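Local coordinates for protein sesquisabinene B synthase 2 (Santalum album, PDB 6A2A) that probably converts farnesyl diphosphate into the sesquiterpene sesquisabinene B, as a magnesium- or manganese-dependent terpene synthase of the plant Tpsb subfamily, at residues 145-149 and 150-154; 177-180 and 181-184; 501-504 and 505-508. All blocks are in the same frame, centred on the assembly; numbering follows the deposited sequence.

Contact 1 (145-149 and 150-154); sequences RFKDT and DGFKN
Lys-147 lays its CG squarely over the Phe-152 ring, 3.8 Å from the centroid and only 5° off the ring normal, a CH-pi contact at the foot of a tight beta hairpin. The two strands, 147-148 and 151-152, are joined by a type I turn from Asp-148 to Gly-151, on the surface of the otherwise helical N-terminal domain of the terpene synthase. Lys-147 and Phe-152 form the non-hydrogen-bonded pair. The lysine chain crosses the ring at a slant and bends at CG-CD; its NZ ends in a salt bridge with Glu-182 of helix 178-192, whose residues Ile-179 and Ala-183 also pack against the Phe-152 ring. Phe-146 adds its CB beside the same ring, 4.1 Å from Phe-152 CE1, while its own ring turns inward to helix 121-133.

Asp-148 and Gly-151 form the hydrogen-bonded pair: Asp-148 N reaches Gly-151 O at 2.8 Å, and Gly-151 N returns a bond to Asp-148 O from well above the carbonyl plane. With CG set between backbone N and carbonyl carbon (chi1 61°), the Asp-148 carboxylate swings onto the turn, where OD1 accepts the N-H of Asp-150 at 2.8 Å, an Asx turn. A water also donates to this OD1 and to Phe-152 O, tying the turn to the second strand. Gly-151 has a backbone conformation (phi 128°) in which a CB would jam against the preceding carbonyl O, which suits glycine.

Lys-153 carries its extended chain past Phe-146 O toward the 3-10 residues 145-146, with CG 3.8 Å from Asp-148 OD2. Its N bonds to Phe-146 O, and its NZ reaches Arg-145 O at 3.3 Å, a link doubled by a water that accepts from NZ and donates to the same oxygen.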
ATOM      1  N   ARG A 145     -30.492   0.191  50.538  1.00 28.42           N
ATOM      2  CA  ARG A 145     -30.202   0.813  51.818  1.00 32.80           C
ATOM      3  C   ARG A 145     -29.893   2.281  51.749  1.00 36.53           C
ATOM      4  O   ARG A 145     -29.870   2.938  52.747  1.00 33.84           O
ATOM      5  CB  ARG A 145     -29.127   0.078  52.567  1.00 30.68           C
ATOM      6  CG  ARG A 145     -27.754   0.521  52.248  1.00 36.13           C
ATOM      7  CD  ARG A 145     -26.725  -0.294  52.971  1.00 38.77           C
ATOM      8  NE  ARG A 145     -27.014  -1.703  52.930  1.00 48.05           N
ATOM      9  CZ  ARG A 145     -27.004  -2.521  53.975  1.00 56.56           C
ATOM     10  NH1 ARG A 145     -26.689  -2.097  55.179  1.00 48.50           N
ATOM     11  NH2 ARG A 145     -27.294  -3.782  53.790  1.00 56.95           N
ATOM     12  N   PHE A 146     -29.691   2.789  50.549  1.00 27.02           N
ATOM     13  CA  PHE A 146     -29.447   4.194  50.355  1.00 26.30           C
ATOM     14  C   PHE A 146     -30.738   4.913  50.024  1.00 27.09           C
ATOM     15  O   PHE A 146     -30.734   6.057  49.714  1.00 29.02           O
ATOM     16  CB  PHE A 146     -28.355   4.423  49.311  1.00 25.84           C
ATOM     17  CG  PHE A 146     -27.037   3.844  49.687  1.00 28.25           C
ATOM     18  CD1 PHE A 146     -26.208   4.495  50.548  1.00 26.86           C
ATOM     19  CD2 PHE A 146     -26.638   2.635  49.210  1.00 25.15           C
ATOM     20  CE1 PHE A 146     -25.006   3.965  50.886  1.00 27.59           C
ATOM     21  CE2 PHE A 146     -25.444   2.097  49.564  1.00 25.35           C
ATOM     22  CZ  PHE A 146     -24.622   2.763  50.403  1.00 27.29           C
ATOM     23  N   LYS A 147     -31.859   4.211  50.064  1.00 25.64           N
ATOM     24  CA  LYS A 147     -33.109   4.844  49.835  1.00 25.66           C
ATOM     25  C   LYS A 147     -33.999   4.726  51.056  1.00 29.10           C
ATOM     26  O   LYS A 147     -33.772   3.930  51.893  1.00 33.81           O
ATOM     27  CB  LYS A 147     -33.869   4.229  48.671  1.00 31.92           C
ATOM     28  CG  LYS A 147     -33.054   3.787  47.484  1.00 32.85           C
ATOM     29  CD  LYS A 147     -33.748   2.724  46.656  1.00 38.33           C
ATOM     30  CE  LYS A 147     -35.034   3.235  46.085  1.00 38.81           C
ATOM     31  NZ  LYS A 147     -35.940   2.163  45.667  1.00 33.16           N
ATOM     32  N   ASP A 148     -34.993   5.569  51.084  1.00 31.02           N
ATOM     33  CA  ASP A 148     -36.071   5.545  52.040  1.00 38.67           C
ATOM     34  C   ASP A 148     -37.377   5.400  51.255  1.00 40.06           C
ATOM     35  O   ASP A 148     -37.375   5.180  50.071  1.00 36.10           O
ATOM     36  CB  ASP A 148     -36.094   6.787  52.914  1.00 30.00           C
ATOM     37  CG  ASP A 148     -36.277   8.056  52.149  1.00 30.00           C
ATOM     38  OD1 ASP A 148     -37.098   8.171  51.250  1.00 30.00           O
ATOM     39  OD2 ASP A 148     -35.607   8.994  52.527  1.00 30.00           O
ATOM     40  N   THR A 149     -38.496   5.515  51.928  1.00 37.03           N
ATOM     41  CA  THR A 149     -39.763   5.365  51.277  1.00 41.07           C
ATOM     42  C   THR A 149     -40.006   6.243  50.051  1.00 44.39           C
ATOM     43  O   THR A 149     -40.669   5.826  49.137  1.00 47.02           O
ATOM     44  CB  THR A 149     -40.903   5.443  52.303  1.00 40.70           C
ATOM     45  OG1 THR A 149     -40.641   4.503  53.333  1.00 41.89           O
ATOM     46  CG2 THR A 149     -42.185   5.133  51.679  1.00 42.59           C
ATOM     47  N   ASP A 150     -39.476   7.450  50.020  1.00 43.60           N
ATOM     48  CA  ASP A 150     -39.637   8.291  48.868  1.00 42.50           C
ATOM     49  C   ASP A 150     -38.546   8.217  47.773  1.00 39.75           C
ATOM     50  O   ASP A 150     -38.658   8.875  46.786  1.00 39.88           O
ATOM     51  CB  ASP A 150     -39.798   9.719  49.316  1.00 42.88           C
ATOM     52  CG  ASP A 150     -41.061   9.932  50.092  1.00 47.12           C
ATOM     53  OD1 ASP A 150     -41.936   9.071  50.052  1.00 39.50           O
ATOM     54  OD2 ASP A 150     -41.176  10.979  50.718  1.00 47.04           O
ATOM     55  N   GLY A 151     -37.524   7.407  47.970  1.00 38.82           N
ATOM     56  CA  GLY A 151     -36.439   7.293  46.991  1.00 40.12           C
ATOM     57  C   GLY A 151     -35.078   7.473  47.638  1.00 38.92           C
ATOM     58  O   GLY A 151     -34.884   7.217  48.834  1.00 34.19           O
ATOM     59  N   PHE A 152     -34.093   7.877  46.839  1.00 30.57           N
ATOM     60  CA  PHE A 152     -32.763   7.955  47.366  1.00 28.06           C
ATOM     61  C   PHE A 152     -32.760   9.066  48.435  1.00 24.46           C
ATOM     62  O   PHE A 152     -33.488   9.994  48.320  1.00 28.79           O
ATOM     63  CB  PHE A 152     -31.757   8.237  46.241  1.00 28.15           C
ATOM     64  CG  PHE A 152     -31.284   6.979  45.575  1.00 24.56           C
ATOM     65  CD1 PHE A 152     -30.236   6.254  46.104  1.00 23.05           C
ATOM     66  CD2 PHE A 152     -31.942   6.483  44.463  1.00 27.91           C
ATOM     67  CE1 PHE A 152     -29.846   5.054  45.552  1.00 27.76           C
ATOM     68  CE2 PHE A 152     -31.553   5.275  43.923  1.00 22.55           C
ATOM     69  CZ  PHE A 152     -30.518   4.573  44.448  1.00 24.47           C
ATOM     70  N   LYS A 153     -31.954   8.895  49.425  1.00 26.24           N
ATOM     71  CA  LYS A 153     -31.953   9.811  50.607  1.00 29.92           C
ATOM     72  C   LYS A 153     -31.259  11.133  50.263  1.00 29.77           C
ATOM     73  O   LYS A 153     -30.090  11.111  49.829  1.00 29.70           O
ATOM     74  CB  LYS A 153     -31.218   9.121  51.738  1.00 28.19           C
ATOM     75  CG  LYS A 153     -31.974   7.971  52.370  1.00 29.37           C
ATOM     76  CD  LYS A 153     -31.089   7.234  53.329  1.00 31.46           C
ATOM     77  CE  LYS A 153     -31.813   6.088  53.993  1.00 36.51           C
ATOM     78  NZ  LYS A 153     -30.879   5.282  54.800  1.00 41.93           N
ATOM     79  N   ASN A 154     -31.969  12.225  50.480  1.00 33.16           N
ATOM     80  CA  ASN A 154     -31.528  13.534  50.030  1.00 34.94           C
ATOM     81  C   ASN A 154     -30.182  13.892  50.671  1.00 36.83           C
ATOM     82  O   ASN A 154     -29.359  14.630  50.082  1.00 35.25           O
ATOM     83  CB  ASN A 154     -32.556  14.626  50.276  1.00 38.03           C
ATOM     84  CG  ASN A 154     -32.468  15.695  49.209  1.00 45.59           C
ATOM     85  OD1 ASN A 154     -32.493  15.379  48.020  1.00 46.84           O
ATOM     86  ND2 ASN A 154     -32.282  16.945  49.615  1.00 47.95           N
TER
HETATM   87  O   HOH W   1     -31.755   2.749  55.312  1.00 50.35           O
HETATM   88  O   HOH W   2     -36.187  10.217  49.557  1.00 37.31           O

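Contact 2 (177-180 and 181-184); sequences EDIL and DEAR
Asp-181 sits against the first turn of its helix: its N makes a long, weak bond to Glu-177 O (3.4 Å), and its CB packs against Asp-178 O. Its CG sits beside the backbone N (chi1 -68°), which brings OD2 back to within 3.8 Å of Asp-178 CA. The other oxygen, OD1, is engaged by Lys-505 in a salt bridge.

Glu-182 follows with a firmer backbone bond, its N to Asp-178 O at 3.0 Å. The side chain, extended beyond CG, runs toward the start of the helix beside that same carbonyl, CG lying 3.5 Å from Asp-178 O, and then crosses Ile-179 at a slant so that OE1 comes 4.1 Å from Ile-179 CG1. Its OE2 faces Asp-178 OD2 at 4.5 Å. This proximity of like charges is probably eased by Lys-147, which forms a salt bridge with Glu-182 OE1; Asp-178 OD1 accepts a hydrogen bond from the Gln-140 amide.

Ala-183 turns its CB toward the preceding turn, 3.4 Å from Ile-179 O, the carbonyl that accepts its N-H at 2.9 Å. The small methyl lies on the side of the helix covered by Phe-152 and by Leu-166 of helix 160-170.

Arg-184 closes the series with its N bonded to Leu-180 O, while its side chain leads off past Ser-170. Glu-177 occupies the N-cap position, its carboxylate turned to Arg-132 and the N-H of Trp-174. Acidic residues such as Asp-178, Asp-181 and Glu-182, whose charge would probably interact favourably with the helix dipole, are typical of the first turns of an alpha-helix, here helix 178-192 of the terpene synthase N-terminal domain.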
ATOM      1  N   GLU A 177     -34.212  -3.218  35.968  1.00 26.05           N
ATOM      2  CA  GLU A 177     -33.506  -2.900  37.218  1.00 25.10           C
ATOM      3  C   GLU A 177     -33.789  -1.437  37.575  1.00 29.03           C
ATOM      4  O   GLU A 177     -32.961  -0.495  37.377  1.00 29.20           O
ATOM      5  CB  GLU A 177     -32.030  -3.255  37.118  1.00 24.29           C
ATOM      6  CG  GLU A 177     -31.736  -4.726  36.968  1.00 22.85           C
ATOM      7  CD  GLU A 177     -30.291  -5.084  36.913  1.00 23.51           C
ATOM      8  OE1 GLU A 177     -29.501  -4.310  36.296  1.00 26.02           O
ATOM      9  OE2 GLU A 177     -29.900  -6.149  37.486  1.00 26.22           O
ATOM     10  N   ASP A 178     -34.972  -1.257  38.148  1.00 26.70           N
ATOM     11  CA  ASP A 178     -35.592   0.010  38.396  1.00 30.77           C
ATOM     12  C   ASP A 178     -34.767   0.901  39.385  1.00 26.05           C
ATOM     13  O   ASP A 178     -34.842   2.132  39.304  1.00 27.19           O
ATOM     14  CB  ASP A 178     -37.008  -0.223  38.990  1.00 36.95           C
ATOM     15  CG  ASP A 178     -37.006  -1.269  40.174  1.00 44.99           C
ATOM     16  OD1 ASP A 178     -36.483  -2.423  40.024  1.00 43.27           O
ATOM     17  OD2 ASP A 178     -37.527  -0.955  41.267  1.00 48.00           O
ATOM     18  N   ILE A 179     -34.021   0.266  40.257  1.00 26.53           N
ATOM     19  CA  ILE A 179     -33.281   1.025  41.294  1.00 26.74           C
ATOM     20  C   ILE A 179     -32.096   1.717  40.623  1.00 26.29           C
ATOM     21  O   ILE A 179     -31.749   2.847  40.987  1.00 24.18           O
ATOM     22  CB  ILE A 179     -32.844   0.163  42.478  1.00 29.35           C
ATOM     23  CG1 ILE A 179     -34.059  -0.437  43.185  1.00 26.09           C
ATOM     24  CG2 ILE A 179     -32.034   0.999  43.461  1.00 28.63           C
ATOM     25  CD1 ILE A 179     -33.682  -1.561  44.073  1.00 28.87           C
ATOM     26  N   LEU A 180     -31.586   1.099  39.558  1.00 27.09           N
ATOM     27  CA  LEU A 180     -30.473   1.745  38.859  1.00 27.25           C
ATOM     28  C   LEU A 180     -30.976   2.906  38.002  1.00 27.62           C
ATOM     29  O   LEU A 180     -30.236   3.894  37.868  1.00 26.33           O
ATOM     30  CB  LEU A 180     -29.695   0.712  38.061  1.00 25.84           C
ATOM     31  CG  LEU A 180     -29.297  -0.522  38.861  1.00 29.84           C
ATOM     32  CD1 LEU A 180     -28.594  -1.561  38.026  1.00 29.47           C
ATOM     33  CD2 LEU A 180     -28.391  -0.098  40.006  1.00 31.16           C
ATOM     34  N   ASP A 181     -32.190   2.827  37.450  1.00 24.84           N
ATOM     35  CA  ASP A 181     -32.774   3.970  36.769  1.00 24.61           C
ATOM     36  C   ASP A 181     -33.020   5.136  37.735  1.00 25.51           C
ATOM     37  O   ASP A 181     -32.830   6.303  37.409  1.00 24.12           O
ATOM     38  CB  ASP A 181     -34.137   3.649  36.202  1.00 27.27           C
ATOM     39  CG  ASP A 181     -34.063   2.645  35.063  1.00 36.82           C
ATOM     40  OD1 ASP A 181     -33.235   2.869  34.169  1.00 35.09           O
ATOM     41  OD2 ASP A 181     -34.814   1.634  35.090  1.00 40.35           O
ATOM     42  N   GLU A 182     -33.494   4.787  38.930  1.00 23.43           N
ATOM     43  CA  GLU A 182     -33.725   5.810  39.974  1.00 25.69           C
ATOM     44  C   GLU A 182     -32.364   6.448  40.363  1.00 22.02           C
ATOM     45  O   GLU A 182     -32.306   7.688  40.617  1.00 25.53           O
ATOM     46  CB  GLU A 182     -34.330   5.176  41.227  1.00 31.04           C
ATOM     47  CG  GLU A 182     -35.833   4.913  41.162  1.00 37.18           C
ATOM     48  CD  GLU A 182     -36.395   3.859  42.134  1.00 42.27           C
ATOM     49  OE1 GLU A 182     -35.651   3.336  42.998  1.00 36.53           O
ATOM     50  OE2 GLU A 182     -37.586   3.518  41.984  1.00 48.06           O
ATOM     51  N   ALA A 183     -31.330   5.624  40.493  1.00 21.30           N
ATOM     52  CA  ALA A 183     -29.978   6.074  40.864  1.00 22.15           C
ATOM     53  C   ALA A 183     -29.467   7.061  39.822  1.00 24.43           C
ATOM     54  O   ALA A 183     -28.917   8.133  40.128  1.00 22.40           O
ATOM     55  CB  ALA A 183     -29.052   4.910  40.969  1.00 22.40           C
ATOM     56  N   ARG A 184     -29.659   6.713  38.557  1.00 21.98           N
ATOM     57  CA  ARG A 184     -29.235   7.627  37.481  1.00 21.85           C
ATOM     58  C   ARG A 184     -29.963   8.968  37.557  1.00 23.24           C
ATOM     59  O   ARG A 184     -29.312  10.043  37.484  1.00 21.55           O
ATOM     60  CB  ARG A 184     -29.444   6.997  36.096  1.00 24.22           C
ATOM     61  CG  ARG A 184     -29.103   7.947  34.955  1.00 25.64           C
ATOM     62  CD  ARG A 184     -29.482   7.437  33.560  1.00 26.77           C
ATOM     63  NE  ARG A 184     -30.931   7.371  33.454  1.00 28.98           N
ATOM     64  CZ  ARG A 184     -31.709   8.402  33.169  1.00 29.62           C
ATOM     65  NH1 ARG A 184     -31.184   9.593  32.942  1.00 36.29           N
ATOM     66  NH2 ARG A 184     -33.024   8.247  33.106  1.00 37.87           N
TER

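Contact 3 (501-504 and 505-508); sequences RMWW and KRLN
The Trp-504 indole carries Leu-507 CD1 over one face, a CH-pi contact 4.2 Å from the centroid of the six-membered ring and 19° off its normal. Asn-508 OD1 lies at the edge of the same ring, near its plane, 3.7 Å from Trp-504 CE3; amide and ring planes are 49° apart. Trp-217 stacks on this indole, and Trp-504 NE1 is hydrogen-bonded to His-533. Trp-503 has Met-502 CE over one face, offset toward the rim, and Arg-506 CD approaches it obliquely, 3.9 Å from CZ3, with guanidinium and indole planes 20° apart.

These residues lie on successive turns of helix 489-510 in the alpha-helical metal-binding domain of the class I terpene synthase fold, where Trp-503 packs on helix 447-462 and Trp-504 on helix 521-535.

Met-502 and Arg-506 run side by side, pointing the same way. The methionine's CG is anti to its N; with the bend at chi2, this brings SD to 3.7 Å from Arg-506 CD, and the bend at chi3 swings CE over Trp-503. Lys-505 extends fully past Arg-501 O to its salt bridge with Asp-181; a water accepts from both Lys-505 NZ and Arg-501 NE.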
ATOM      1  N   ARG A 501     -30.769   4.535  26.221  1.00 20.00           N
ATOM      2  CA  ARG A 501     -30.531   3.874  27.511  1.00 20.65           C
ATOM      3  C   ARG A 501     -31.016   2.420  27.484  1.00 20.17           C
ATOM      4  O   ARG A 501     -30.334   1.523  27.965  1.00 22.42           O
ATOM      5  CB  ARG A 501     -31.200   4.632  28.660  1.00 23.04           C
ATOM      6  CG  ARG A 501     -30.572   6.004  28.866  1.00 26.70           C
ATOM      7  CD  ARG A 501     -31.050   6.712  30.146  1.00 30.09           C
ATOM      8  NE  ARG A 501     -32.471   6.901  30.110  1.00 31.70           N
ATOM      9  CZ  ARG A 501     -33.083   7.988  29.635  1.00 31.15           C
ATOM     10  NH1 ARG A 501     -32.392   9.005  29.159  1.00 29.30           N
ATOM     11  NH2 ARG A 501     -34.401   8.060  29.657  1.00 36.51           N
ATOM     12  N   MET A 502     -32.160   2.202  26.856  1.00 22.05           N
ATOM     13  CA  MET A 502     -32.714   0.825  26.719  1.00 22.40           C
ATOM     14  C   MET A 502     -31.750  -0.098  25.963  1.00 18.98           C
ATOM     15  O   MET A 502     -31.492  -1.216  26.359  1.00 20.39           O
ATOM     16  CB  MET A 502     -34.061   0.892  25.991  1.00 22.44           C
ATOM     17  CG  MET A 502     -34.712  -0.475  25.784  1.00 26.01           C
ATOM     18  SD  MET A 502     -34.307  -1.362  24.237  1.00 31.91           S
ATOM     19  CE  MET A 502     -34.987  -0.184  23.081  1.00 27.52           C
ATOM     20  N   TRP A 503     -31.270   0.320  24.793  1.00 21.72           N
ATOM     21  CA  TRP A 503     -30.413  -0.580  24.002  1.00 18.52           C
ATOM     22  C   TRP A 503     -29.077  -0.814  24.695  1.00 20.17           C
ATOM     23  O   TRP A 503     -28.537  -1.890  24.626  1.00 18.95           O
ATOM     24  CB  TRP A 503     -30.248  -0.038  22.581  1.00 19.67           C
ATOM     25  CG  TRP A 503     -31.407  -0.236  21.660  1.00 19.26           C
ATOM     26  CD1 TRP A 503     -32.210   0.712  21.111  1.00 20.20           C
ATOM     27  CD2 TRP A 503     -31.886  -1.497  21.166  1.00 17.58           C
ATOM     28  NE1 TRP A 503     -33.192   0.131  20.332  1.00 22.81           N
ATOM     29  CE2 TRP A 503     -33.001  -1.217  20.345  1.00 19.50           C
ATOM     30  CE3 TRP A 503     -31.515  -2.817  21.394  1.00 20.54           C
ATOM     31  CZ2 TRP A 503     -33.714  -2.228  19.716  1.00 20.37           C
ATOM     32  CZ3 TRP A 503     -32.264  -3.818  20.813  1.00 22.43           C
ATOM     33  CH2 TRP A 503     -33.298  -3.510  19.956  1.00 20.22           C
ATOM     34  N   TRP A 504     -28.548   0.190  25.427  1.00 18.22           N
ATOM     35  CA  TRP A 504     -27.405  -0.063  26.254  1.00 16.58           C
ATOM     36  C   TRP A 504     -27.695  -1.142  27.310  1.00 16.58           C
ATOM     37  O   TRP A 504     -26.837  -1.940  27.596  1.00 18.01           O
ATOM     38  CB  TRP A 504     -26.927   1.251  26.912  1.00 16.98           C
ATOM     39  CG  TRP A 504     -25.741   1.887  26.254  1.00 17.33           C
ATOM     40  CD1 TRP A 504     -25.769   3.023  25.510  1.00 17.24           C
ATOM     41  CD2 TRP A 504     -24.392   1.419  26.210  1.00 17.43           C
ATOM     42  NE1 TRP A 504     -24.519   3.315  25.051  1.00 18.06           N
ATOM     43  CE2 TRP A 504     -23.654   2.367  25.468  1.00 16.71           C
ATOM     44  CE3 TRP A 504     -23.698   0.336  26.774  1.00 17.72           C
ATOM     45  CZ2 TRP A 504     -22.282   2.272  25.283  1.00 16.40           C
ATOM     46  CZ3 TRP A 504     -22.344   0.224  26.554  1.00 19.88           C
ATOM     47  CH2 TRP A 504     -21.643   1.195  25.832  1.00 17.61           C
ATOM     48  N   LYS A 505     -28.840  -1.081  27.953  1.00 18.99           N
ATOM     49  CA  LYS A 505     -29.214  -2.144  28.922  1.00 18.25           C
ATOM     50  C   LYS A 505     -29.165  -3.543  28.282  1.00 20.82           C
ATOM     51  O   LYS A 505     -28.662  -4.506  28.856  1.00 19.91           O
ATOM     52  CB  LYS A 505     -30.590  -1.822  29.482  1.00 20.39           C
ATOM     53  CG  LYS A 505     -30.625  -0.718  30.545  1.00 20.70           C
ATOM     54  CD  LYS A 505     -32.021  -0.243  30.770  1.00 21.42           C
ATOM     55  CE  LYS A 505     -32.100   0.936  31.703  1.00 23.91           C
ATOM     56  NZ  LYS A 505     -33.497   1.347  31.927  1.00 28.98           N
ATOM     57  N   ARG A 506     -29.669  -3.650  27.061  1.00 20.30           N
ATOM     58  CA  ARG A 506     -29.620  -4.938  26.347  1.00 21.46           C
ATOM     59  C   ARG A 506     -28.193  -5.341  26.024  1.00 19.69           C
ATOM     60  O   ARG A 506     -27.809  -6.477  26.180  1.00 22.54           O
ATOM     61  CB  ARG A 506     -30.535  -4.815  25.111  1.00 24.13           C
ATOM     62  CG  ARG A 506     -31.950  -4.409  25.475  1.00 25.08           C
ATOM     63  CD  ARG A 506     -33.049  -4.803  24.507  1.00 28.26           C
ATOM     64  NE  ARG A 506     -33.432  -6.181  24.727  1.00 28.51           N
ATOM     65  CZ  ARG A 506     -34.470  -6.760  24.122  1.00 29.52           C
ATOM     66  NH1 ARG A 506     -35.231  -6.069  23.273  1.00 34.96           N
ATOM     67  NH2 ARG A 506     -34.744  -8.012  24.402  1.00 33.50           N
ATOM     68  N   LEU A 507     -27.342  -4.423  25.501  1.00 20.55           N
ATOM     69  CA  LEU A 507     -25.932  -4.677  25.318  1.00 21.28           C
ATOM     70  C   LEU A 507     -25.229  -5.189  26.591  1.00 22.12           C
ATOM     71  O   LEU A 507     -24.453  -6.129  26.526  1.00 22.13           O
ATOM     72  CB  LEU A 507     -25.278  -3.345  24.913  1.00 24.49           C
ATOM     73  CG  LEU A 507     -25.008  -2.978  23.475  1.00 27.83           C
ATOM     74  CD1 LEU A 507     -23.941  -1.870  23.424  1.00 23.39           C
ATOM     75  CD2 LEU A 507     -24.623  -4.142  22.576  1.00 30.70           C
ATOM     76  N   ASN A 508     -25.446  -4.508  27.749  1.00 19.70           N
ATOM     77  CA  ASN A 508     -24.834  -4.869  29.002  1.00 21.04           C
ATOM     78  C   ASN A 508     -25.198  -6.308  29.392  1.00 18.72           C
ATOM     79  O   ASN A 508     -24.342  -7.086  29.723  1.00 21.98           O
ATOM     80  CB  ASN A 508     -25.306  -3.945  30.147  1.00 20.50           C
ATOM     81  CG  ASN A 508     -24.758  -2.533  30.072  1.00 20.30           C
ATOM     82  OD1 ASN A 508     -23.765  -2.301  29.381  1.00 19.30           O
ATOM     83  ND2 ASN A 508     -25.412  -1.622  30.763  1.00 20.04           N
TER
HETATM   84  O   HOH W   3     -33.851   4.464  31.159  1.00 45.07           O

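In the fold
The three contacts lie progressively deeper, their centres about 34, 24 and 15 Å from the centre of the chain. Contact 1 is a surface hairpin, while contacts 2 and 3 are partly buried helical turns. Contacts 1 and 2 belong to the N-terminal domain and touch directly, joined by a salt bridge and by the packing of Phe-152 on helix 178-192. Contact 2 also meets contact 3 of the metal-binding domain, through a salt bridge beside two like-charged arginines that lie close together, Arg-184 and Arg-501. The chemistry shifts accordingly: backbone and water bonds shape 145-154, acidic side chains mark 177-184, and aromatic packing dominates 501-508. All three lie away from the metal-binding residues.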